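Biofilm-associated surface protein (Staphylococcus aureus, PDB 7C7U) probably acts as a calcium-binding, cell wall-anchored surface protein in adhesion and biofilm formation, serving as a switch that modulates functional amyloid. Local coordinates at residues N336-K344 with T355-T363; I526-I536 with N571-L582. All blocks are in the same frame, centred on the assembly; numbering follows the deposited sequence.

Interaction 1: residues N336-K344 with T355-T363; sequences NNILTKDAK and TTKQKEDFT
Leu339 and Lys357 meet at the backbone, where the amide N of Lys357 donates to the carbonyl O of Leu339 at 3.1 Å, the hydrogen pointing almost straight at its acceptor (166°). The hydroxyl OG1 of Thr356 lies 3.1 Å from the same Leu339 O. A different amide uses a side-chain acceptor: Lys344 N donates to Thr355 OG1 at 2.8 Å, and this hydroxyl is also hydrogen-bonded to Ile352 O.

Apolar contact is centred on Leu339. Its CD1 rests against Glu360 CB at 3.8 Å, the two side chains sliding past each other in opposite directions, while CD2 lies against Lys357 O at 3.7 Å and next to Lys359 CA. Ile338, its CG2 anti to the backbone N, brings that methyl within 3.5 Å of Phe362 CZ.

A water completes this side. It donates to both Ile338 O and Glu360 OE1, each at 2.8 Å, bridging the segments; Lys357 NZ reaches it weakly.

Two overlapping turns, type I from Ile338 to Lys341 and type II from Thr340 to Ala343, fold the loop back on itself. The contact thus bonds the loop after strand 323-331 to the lead-in 355-357 and rests its side chains on the first residues of strand 359-369, which lies between strands 252-257 and 381-388; Leu387 of the latter touches both Leu339 and Phe362.

Interaction 2: residues I526-I536 with N571-L582; sequences INPVDDNDQQI and NVDTPLEAGTVL
Ile536 and Leu582 reach toward each other tip to tip, CD1 to CD1 at 3.9 Å, and the CD1 of Leu576 comes to 3.8 Å from the same Ile536 CD1, that side chain crossing Ile536 at about a right angle. Val529 lies beside this cluster, its two methyls turned to Leu576 and Leu582, and Ile526 adds its CD1 against CB of Leu582. Both leucines also touch Leu556 of strand 555-560.

Nearer the surface the contact becomes polar and largely backbone. Val572 N donates to Gln534 O at 3.2 Å, and one step on Gln535 and Asn571 form an antiparallel, non-hydrogen-bonded pair whose side chains lie side by side, amide planes 24° apart. Pro575 presses its ring against the chain opposite: CB is 3.4 Å from Asp531 O and equally far from Asp533 O. Asp531 CB in turn comes to 3.1 Å from Leu576 O, and its OD2 approaches Ala578 CB.

The arrangement lies where two sheets meet, in what appears to be a beta sandwich: Ile526, Gln535, Ile536 and Asn571 belong to the three-stranded sheet 525-526, 535-539 and 567-571, whereas 581-582 begin a strand of the four-stranded sheet 555-560, 545-550, 581-588 and 591-600.

Further out, turns set these groups in place. Asp530 OD1 takes the amide of Asn532 at 2.9 Å in an Asx turn, within a type I turn from Asp530 to Asp533, and Asp533 OD2 accepts from Asp530 N in return. On the other segment a type II turn from Glu577 to Thr580 has Glu577 O gripped twice, by the amide and the hydroxyl of Thr580, the latter at 2.6 Å in the carbonyl plane. Beyond both, Asp531 OD1 receives the amide of Ala604.

In the fold
The two contacts lie in series along the chain, their centres 42 Å apart, and they share no strand. Each is partly buried: in interaction 1 the buried residues include Ile338, Leu339, Thr356 and Phe362, in interaction 2 Ile526, Val529, Ile536 and Leu582, all aliphatic. Interaction 1 folds a loop onto the lead-in and first residues of the next strand, and relies on backbone acceptors, a hydroxyl and a bridging water around a small apolar patch. Interaction 2 spans two sheets, with one pair inside the first, and has turn-bound aspartates and a proline at the surface; a single hydrogen bond links its segments directly. A bound calcium ion lies about 6 Å from the Lys359 side chain in interaction 1.

Interaction 1: residues N336-K344 with T355-T363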
loop_
_atom_site.group_PDB
_atom_site.type_symbol
_atom_site.label_atom_id
_atom_site.label_comp_id
_atom_site.label_asym_id
_atom_site.label_seq_id
_atom_site.Cartn_x
_atom_site.Cartn_y
_atom_site.Cartn_z
ATOM N N ASN A 336 3.110 11.127 2.983
ATOM C CA ASN A 336 4.326 10.431 3.383
ATOM C C ASN A 336 5.074 11.152 4.498
ATOM O O ASN A 336 6.033 10.590 5.037
ATOM C CB ASN A 336 5.241 10.246 2.157
ATOM C CG ASN A 336 4.705 9.216 1.185
ATOM O OD1 ASN A 336 4.147 8.203 1.603
ATOM N ND2 ASN A 336 4.863 9.465 -0.118
ATOM N N ASN A 337 4.673 12.375 4.848
ATOM C CA ASN A 337 5.313 13.141 5.911
ATOM C C ASN A 337 4.791 12.811 7.305
ATOM O O ASN A 337 5.310 13.356 8.283
ATOM C CB ASN A 337 5.118 14.644 5.676
ATOM C CG ASN A 337 5.857 15.146 4.460
ATOM O OD1 ASN A 337 5.280 15.796 3.589
ATOM N ND2 ASN A 337 7.140 14.829 4.384
ATOM N N ILE A 338 3.784 11.952 7.436
ATOM C CA ILE A 338 3.183 11.746 8.755
ATOM C C ILE A 338 3.987 10.744 9.569
ATOM O O ILE A 338 4.371 11.017 10.712
ATOM C CB ILE A 338 1.714 11.297 8.623
ATOM C CG1 ILE A 338 0.890 12.328 7.849
ATOM C CG2 ILE A 338 1.136 11.045 10.015
ATOM C CD1 ILE A 338 -0.501 11.808 7.401
ATOM N N LEU A 339 4.259 9.567 9.003
ATOM C CA LEU A 339 5.060 8.597 9.726
ATOM C C LEU A 339 6.522 9.009 9.813
ATOM O O LEU A 339 7.241 8.520 10.690
ATOM C CB LEU A 339 4.941 7.210 9.096
ATOM C CG LEU A 339 3.764 6.319 9.534
ATOM C CD1 LEU A 339 2.397 6.996 9.416
ATOM C CD2 LEU A 339 3.812 5.011 8.747
ATOM N N THR A 340 6.966 9.915 8.949
ATOM C CA THR A 340 8.317 10.443 9.048
ATOM C C THR A 340 8.393 11.656 9.963
ATOM O O THR A 340 9.396 12.365 9.943
ATOM C CB THR A 340 8.850 10.813 7.655
ATOM O OG1 THR A 340 8.066 11.881 7.114
ATOM C CG2 THR A 340 8.782 9.626 6.713
ATOM N N LYS A 341 7.355 11.935 10.752
ATOM C CA LYS A 341 7.497 13.011 11.718
ATOM C C LYS A 341 8.661 12.658 12.636
ATOM O O LYS A 341 8.901 11.482 12.924
ATOM C CB LYS A 341 6.213 13.221 12.521
ATOM C CG LYS A 341 6.280 14.428 13.447
ATOM C CD LYS A 341 5.151 14.452 14.471
ATOM C CE LYS A 341 5.469 13.563 15.660
ATOM N NZ LYS A 341 4.691 13.949 16.872
ATOM N N ASP A 342 9.415 13.665 13.063
ATOM C CA ASP A 342 10.604 13.449 13.895
ATOM C C ASP A 342 11.663 12.601 13.200
ATOM O O ASP A 342 12.525 12.020 13.870
ATOM C CB ASP A 342 10.268 12.773 15.231
ATOM C CG ASP A 342 9.259 13.536 16.037
ATOM O OD1 ASP A 342 8.406 12.865 16.651
ATOM O OD2 ASP A 342 9.298 14.788 16.036
ATOM N N ALA A 343 11.593 12.441 11.882
ATOM C CA ALA A 343 12.608 11.647 11.209
ATOM C C ALA A 343 13.878 12.476 11.077
ATOM O O ALA A 343 13.833 13.705 10.960
ATOM C CB ALA A 343 12.144 11.176 9.831
ATOM N N LYS A 344 15.016 11.797 11.098
ATOM C CA LYS A 344 16.294 12.465 10.907
ATOM C C LYS A 344 16.849 12.090 9.540
ATOM O O LYS A 344 16.515 11.040 8.984
ATOM C CB LYS A 344 17.304 12.095 12.001
ATOM C CG LYS A 344 16.911 12.503 13.427
ATOM C CD LYS A 344 17.955 11.972 14.418
ATOM C CE LYS A 344 17.547 12.112 15.871
ATOM N NZ LYS A 344 17.740 13.490 16.403
ATOM N N THR A 355 14.936 6.259 12.035
ATOM C CA THR A 355 14.237 7.377 12.654
ATOM C C THR A 355 12.795 7.541 12.169
ATOM O O THR A 355 12.148 8.517 12.550
ATOM C CB THR A 355 14.985 8.690 12.432
ATOM O OG1 THR A 355 14.987 9.023 11.041
ATOM C CG2 THR A 355 16.441 8.581 12.946
ATOM N N THR A 356 12.286 6.653 11.325
ATOM C CA THR A 356 10.898 6.780 10.889
ATOM C C THR A 356 10.029 5.713 11.551
ATOM O O THR A 356 10.524 4.716 12.085
ATOM C CB THR A 356 10.773 6.720 9.355
ATOM O OG1 THR A 356 9.491 7.229 8.973
ATOM C CG2 THR A 356 10.897 5.295 8.814
ATOM N N LYS A 357 8.717 5.962 11.569
ATOM C CA LYS A 357 7.769 4.988 12.094
ATOM C C LYS A 357 7.420 3.952 11.030
ATOM O O LYS A 357 7.266 4.277 9.851
ATOM C CB LYS A 357 6.498 5.687 12.593
ATOM C CG LYS A 357 6.678 6.575 13.825
ATOM C CD LYS A 357 5.311 7.052 14.347
ATOM C CE LYS A 357 5.453 8.124 15.430
ATOM N NZ LYS A 357 5.434 9.503 14.851
ATOM N N GLN A 358 7.320 2.686 11.443
ATOM C CA GLN A 358 6.860 1.643 10.529
ATOM C C GLN A 358 5.329 1.583 10.444
ATOM O O GLN A 358 4.784 1.128 9.435
ATOM C CB GLN A 358 7.395 0.284 10.971
ATOM C CG GLN A 358 7.212 -0.823 9.924
ATOM C CD GLN A 358 7.667 -2.173 10.434
ATOM O OE1 GLN A 358 7.764 -2.375 11.642
ATOM N NE2 GLN A 358 7.921 -3.113 9.525
ATOM N N LYS A 359 4.612 1.981 11.489
ATOM C CA LYS A 359 3.163 2.060 11.326
ATOM C C LYS A 359 2.601 3.102 12.267
ATOM O O LYS A 359 3.259 3.537 13.221
ATOM C CB LYS A 359 2.465 0.706 11.527
ATOM C CG LYS A 359 2.646 0.054 12.877
ATOM C CD LYS A 359 1.851 -1.243 12.949
ATOM C CE LYS A 359 0.923 -1.264 14.170
ATOM N NZ LYS A 359 -0.446 -0.660 13.931
ATOM N N GLU A 360 1.370 3.518 11.972
ATOM C CA GLU A 360 0.642 4.394 12.872
ATOM C C GLU A 360 -0.845 4.294 12.558
ATOM O O GLU A 360 -1.250 4.409 11.398
ATOM C CB GLU A 360 1.110 5.852 12.761
ATOM C CG GLU A 360 0.737 6.651 14.015
ATOM C CD GLU A 360 1.273 8.080 14.032
ATOM O OE1 GLU A 360 2.012 8.474 13.108
ATOM O OE2 GLU A 360 0.938 8.818 14.977
ATOM N N ASP A 361 -1.641 4.096 13.592
ATOM C CA ASP A 361 -3.099 4.062 13.482
ATOM C C ASP A 361 -3.698 5.390 13.913
ATOM O O ASP A 361 -3.292 5.959 14.933
ATOM C CB ASP A 361 -3.678 2.957 14.360
ATOM C CG ASP A 361 -3.334 1.588 13.855
ATOM O OD1 ASP A 361 -3.289 1.411 12.617
ATOM O OD2 ASP A 361 -3.090 0.696 14.688
ATOM N N PHE A 362 -4.692 5.866 13.155
ATOM C CA PHE A 362 -5.472 7.030 13.544
ATOM C C PHE A 362 -6.940 6.636 13.623
ATOM O O PHE A 362 -7.424 5.869 12.793
ATOM C CB PHE A 362 -5.287 8.194 12.578
ATOM C CG PHE A 362 -3.827 8.541 12.337
ATOM C CD1 PHE A 362 -3.097 7.863 11.385
ATOM C CD2 PHE A 362 -3.201 9.504 13.099
ATOM C CE1 PHE A 362 -1.740 8.150 11.171
ATOM C CE2 PHE A 362 -1.851 9.803 12.890
ATOM C CZ PHE A 362 -1.132 9.124 11.925
ATOM N N THR A 363 -7.631 7.138 14.633
ATOM C CA THR A 363 -9.011 6.734 14.873
ATOM C C THR A 363 -9.936 7.931 14.780
ATOM O O THR A 363 -9.519 9.073 14.986
ATOM C CB THR A 363 -9.152 6.030 16.227
ATOM O OG1 THR A 363 -8.561 6.830 17.242
ATOM C CG2 THR A 363 -8.449 4.674 16.188
HETATM O O HOH W 1 3.031 11.079 13.210
#

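Interaction 2: residues I526-I536 with N571-L582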
loop_
_atom_site.group_PDB
_atom_site.type_symbol
_atom_site.label_atom_id
_atom_site.label_comp_id
_atom_site.label_asym_id
_atom_site.label_seq_id
_atom_site.Cartn_x
_atom_site.Cartn_y
_atom_site.Cartn_z
ATOM N N ILE A 526 29.681 -7.988 -19.067
ATOM C CA ILE A 526 28.665 -9.035 -19.147
ATOM C C ILE A 526 27.345 -8.467 -18.645
ATOM O O ILE A 526 27.301 -7.847 -17.577
ATOM C CB ILE A 526 29.064 -10.276 -18.323
ATOM C CG1 ILE A 526 30.466 -10.741 -18.704
ATOM C CG2 ILE A 526 28.072 -11.406 -18.519
ATOM C CD1 ILE A 526 31.083 -11.696 -17.707
ATOM N N ASN A 527 26.274 -8.672 -19.410
ATOM C CA ASN A 527 24.959 -8.265 -18.940
ATOM C C ASN A 527 24.465 -9.239 -17.866
ATOM O O ASN A 527 24.889 -10.397 -17.831
ATOM C CB ASN A 527 23.956 -8.209 -20.093
ATOM C CG ASN A 527 24.205 -7.046 -21.035
ATOM O OD1 ASN A 527 25.031 -6.171 -20.764
ATOM N ND2 ASN A 527 23.463 -7.017 -22.136
ATOM N N PRO A 528 23.578 -8.794 -16.974
ATOM C CA PRO A 528 23.077 -9.693 -15.923
ATOM C C PRO A 528 22.511 -10.985 -16.507
ATOM O O PRO A 528 21.951 -10.999 -17.606
ATOM C CB PRO A 528 21.996 -8.858 -15.232
ATOM C CG PRO A 528 22.436 -7.440 -15.436
ATOM C CD PRO A 528 23.075 -7.415 -16.805
ATOM N N VAL A 529 22.714 -12.087 -15.784
ATOM C CA VAL A 529 22.313 -13.418 -16.226
ATOM C C VAL A 529 21.588 -14.105 -15.074
ATOM O O VAL A 529 22.091 -14.114 -13.946
ATOM C CB VAL A 529 23.529 -14.259 -16.672
ATOM C CG1 VAL A 529 23.092 -15.658 -17.079
ATOM C CG2 VAL A 529 24.298 -13.569 -17.810
ATOM N N ASP A 530 20.417 -14.677 -15.347
ATOM C CA ASP A 530 19.714 -15.475 -14.347
ATOM C C ASP A 530 19.628 -16.928 -14.805
ATOM O O ASP A 530 19.949 -17.266 -15.951
ATOM C CB ASP A 530 18.315 -14.908 -14.017
ATOM C CG ASP A 530 17.343 -14.926 -15.200
ATOM O OD1 ASP A 530 17.309 -15.899 -15.982
ATOM O OD2 ASP A 530 16.565 -13.956 -15.324
ATOM N N ASP A 531 19.180 -17.788 -13.882
ATOM C CA ASP A 531 19.157 -19.234 -14.085
ATOM C C ASP A 531 18.031 -19.697 -14.999
ATOM O O ASP A 531 17.748 -20.899 -15.049
ATOM C CB ASP A 531 19.071 -19.968 -12.740
ATOM C CG ASP A 531 17.964 -19.442 -11.844
ATOM O OD1 ASP A 531 16.858 -19.163 -12.347
ATOM O OD2 ASP A 531 18.204 -19.318 -10.627
ATOM N N ASN A 532 17.381 -18.771 -15.705
ATOM C CA ASN A 532 16.449 -19.099 -16.772
ATOM C C ASN A 532 16.992 -18.713 -18.142
ATOM O O ASN A 532 16.417 -19.114 -19.161
ATOM C CB ASN A 532 15.105 -18.390 -16.524
ATOM C CG ASN A 532 13.937 -19.059 -17.229
ATOM O OD1 ASN A 532 13.972 -20.255 -17.525
ATOM N ND2 ASN A 532 12.890 -18.286 -17.498
ATOM N N ASP A 533 18.104 -17.978 -18.186
ATOM C CA ASP A 533 18.673 -17.489 -19.436
ATOM C C ASP A 533 19.544 -18.555 -20.093
ATOM O O ASP A 533 20.429 -19.129 -19.453
ATOM C CB ASP A 533 19.491 -16.221 -19.183
ATOM C CG ASP A 533 18.619 -14.989 -18.996
ATOM O OD1 ASP A 533 17.552 -14.906 -19.652
ATOM O OD2 ASP A 533 18.996 -14.111 -18.184
ATOM N N GLN A 534 19.280 -18.827 -21.370
ATOM C CA GLN A 534 20.097 -19.726 -22.173
ATOM C C GLN A 534 21.233 -19.016 -22.902
ATOM O O GLN A 534 21.961 -19.666 -23.662
ATOM C CB GLN A 534 19.223 -20.450 -23.204
ATOM C CG GLN A 534 17.944 -21.041 -22.649
ATOM C CD GLN A 534 18.177 -22.353 -21.939
ATOM O OE1 GLN A 534 19.260 -22.934 -22.030
ATOM N NE2 GLN A 534 17.162 -22.831 -21.223
ATOM N N GLN A 535 21.397 -17.708 -22.707
ATOM C CA GLN A 535 22.392 -16.942 -23.441
ATOM C C GLN A 535 23.016 -15.904 -22.521
ATOM O O GLN A 535 22.368 -15.397 -21.600
ATOM C CB GLN A 535 21.810 -16.266 -24.693
ATOM C CG GLN A 535 20.805 -15.166 -24.415
ATOM C CD GLN A 535 20.203 -14.612 -25.689
ATOM O OE1 GLN A 535 20.696 -14.879 -26.787
ATOM N NE2 GLN A 535 19.129 -13.841 -25.552
ATOM N N ILE A 536 24.291 -15.614 -22.772
ATOM C CA ILE A 536 25.063 -14.622 -22.029
ATOM C C ILE A 536 25.435 -13.506 -23.001
ATOM O O ILE A 536 26.273 -13.706 -23.890
ATOM C CB ILE A 536 26.319 -15.235 -21.391
ATOM C CG1 ILE A 536 25.956 -16.469 -20.561
ATOM C CG2 ILE A 536 27.047 -14.208 -20.541
ATOM C CD1 ILE A 536 27.138 -17.071 -19.815
ATOM N N ASN A 571 25.852 -18.595 -26.550
ATOM C CA ASN A 571 24.812 -19.587 -26.314
ATOM C C ASN A 571 25.368 -20.750 -25.507
ATOM O O ASN A 571 26.512 -21.168 -25.709
ATOM C CB ASN A 571 24.215 -20.096 -27.629
ATOM C CG ASN A 571 23.637 -18.983 -28.472
ATOM O OD1 ASN A 571 23.069 -18.025 -27.946
ATOM N ND2 ASN A 571 23.778 -19.099 -29.789
ATOM N N VAL A 572 24.552 -21.255 -24.585
ATOM C CA VAL A 572 24.912 -22.371 -23.726
ATOM C C VAL A 572 23.764 -23.371 -23.760
ATOM O O VAL A 572 22.613 -23.028 -24.042
ATOM C CB VAL A 572 25.216 -21.934 -22.272
ATOM C CG1 VAL A 572 26.554 -21.211 -22.197
ATOM C CG2 VAL A 572 24.106 -21.050 -21.733
ATOM N N ASP A 573 24.100 -24.633 -23.484
ATOM C CA ASP A 573 23.099 -25.699 -23.532
ATOM C C ASP A 573 22.112 -25.580 -22.375
ATOM O O ASP A 573 20.896 -25.493 -22.578
ATOM C CB ASP A 573 23.782 -27.068 -23.518
ATOM C CG ASP A 573 24.754 -27.242 -24.675
ATOM O OD1 ASP A 573 25.927 -26.824 -24.546
ATOM O OD2 ASP A 573 24.345 -27.807 -25.711
ATOM N N THR A 574 22.619 -25.567 -21.152
ATOM C CA THR A 574 21.867 -25.496 -19.915
ATOM C C THR A 574 22.094 -24.160 -19.228
ATOM O O THR A 574 23.229 -23.674 -19.182
ATOM C CB THR A 574 22.267 -26.616 -18.953
ATOM O OG1 THR A 574 23.675 -26.535 -18.679
ATOM C CG2 THR A 574 21.954 -27.977 -19.557
ATOM N N PRO A 575 21.042 -23.543 -18.689
ATOM C CA PRO A 575 21.225 -22.282 -17.959
ATOM C C PRO A 575 22.135 -22.502 -16.758
ATOM O O PRO A 575 22.368 -23.633 -16.315
ATOM C CB PRO A 575 19.799 -21.913 -17.521
ATOM C CG PRO A 575 18.913 -22.615 -18.505
ATOM C CD PRO A 575 19.615 -23.901 -18.842
ATOM N N LEU A 576 22.647 -21.403 -16.222
ATOM C CA LEU A 576 23.621 -21.491 -15.146
ATOM C C LEU A 576 22.934 -21.456 -13.793
ATOM O O LEU A 576 21.880 -20.842 -13.623
ATOM C CB LEU A 576 24.640 -20.348 -15.233
ATOM C CG LEU A 576 25.460 -20.224 -16.520
ATOM C CD1 LEU A 576 26.070 -18.830 -16.636
ATOM C CD2 LEU A 576 26.538 -21.297 -16.575
ATOM N N GLU A 577 23.564 -22.110 -12.821
ATOM C CA GLU A 577 23.026 -22.144 -11.472
ATOM C C GLU A 577 23.172 -20.779 -10.818
ATOM O O GLU A 577 24.197 -20.108 -10.970
ATOM C CB GLU A 577 23.748 -23.205 -10.643
ATOM C CG GLU A 577 23.322 -23.256 -9.185
ATOM C CD GLU A 577 24.220 -24.146 -8.351
ATOM O OE1 GLU A 577 23.991 -24.240 -7.126
ATOM O OE2 GLU A 577 25.154 -24.751 -8.921
ATOM N N ALA A 578 22.123 -20.359 -10.110
ATOM C CA ALA A 578 22.179 -19.107 -9.369
ATOM C C ALA A 578 23.364 -19.121 -8.414
ATOM O O ALA A 578 23.552 -20.072 -7.649
ATOM C CB ALA A 578 20.875 -18.881 -8.602
ATOM N N GLY A 579 24.179 -18.071 -8.477
ATOM C CA GLY A 579 25.342 -17.929 -7.636
ATOM C C GLY A 579 26.658 -18.114 -8.359
ATOM O O GLY A 579 27.703 -17.729 -7.817
ATOM N N THR A 580 26.643 -18.691 -9.558
ATOM C CA THR A 580 27.876 -18.815 -10.323
ATOM C C THR A 580 28.368 -17.435 -10.746
ATOM O O THR A 580 27.583 -16.569 -11.142
ATOM C CB THR A 580 27.677 -19.715 -11.549
ATOM O OG1 THR A 580 26.423 -19.420 -12.177
ATOM C CG2 THR A 580 27.710 -21.185 -11.151
ATOM N N VAL A 581 29.675 -17.228 -10.639
ATOM C CA VAL A 581 30.290 -15.931 -10.893
ATOM C C VAL A 581 30.946 -15.963 -12.265
ATOM O O VAL A 581 31.619 -16.941 -12.618
ATOM C CB VAL A 581 31.304 -15.570 -9.797
ATOM C CG1 VAL A 581 32.002 -14.265 -10.136
ATOM C CG2 VAL A 581 30.599 -15.471 -8.448
ATOM N N LEU A 582 30.736 -14.902 -13.041
ATOM C CA LEU A 582 31.189 -14.806 -14.420
ATOM C C LEU A 582 32.170 -13.654 -14.582
ATOM O O LEU A 582 31.963 -12.568 -14.031
ATOM C CB LEU A 582 30.000 -14.603 -15.360
ATOM C CG LEU A 582 28.962 -15.721 -15.368
ATOM C CD1 LEU A 582 27.813 -15.385 -16.309
ATOM C CD2 LEU A 582 29.628 -17.019 -15.767
#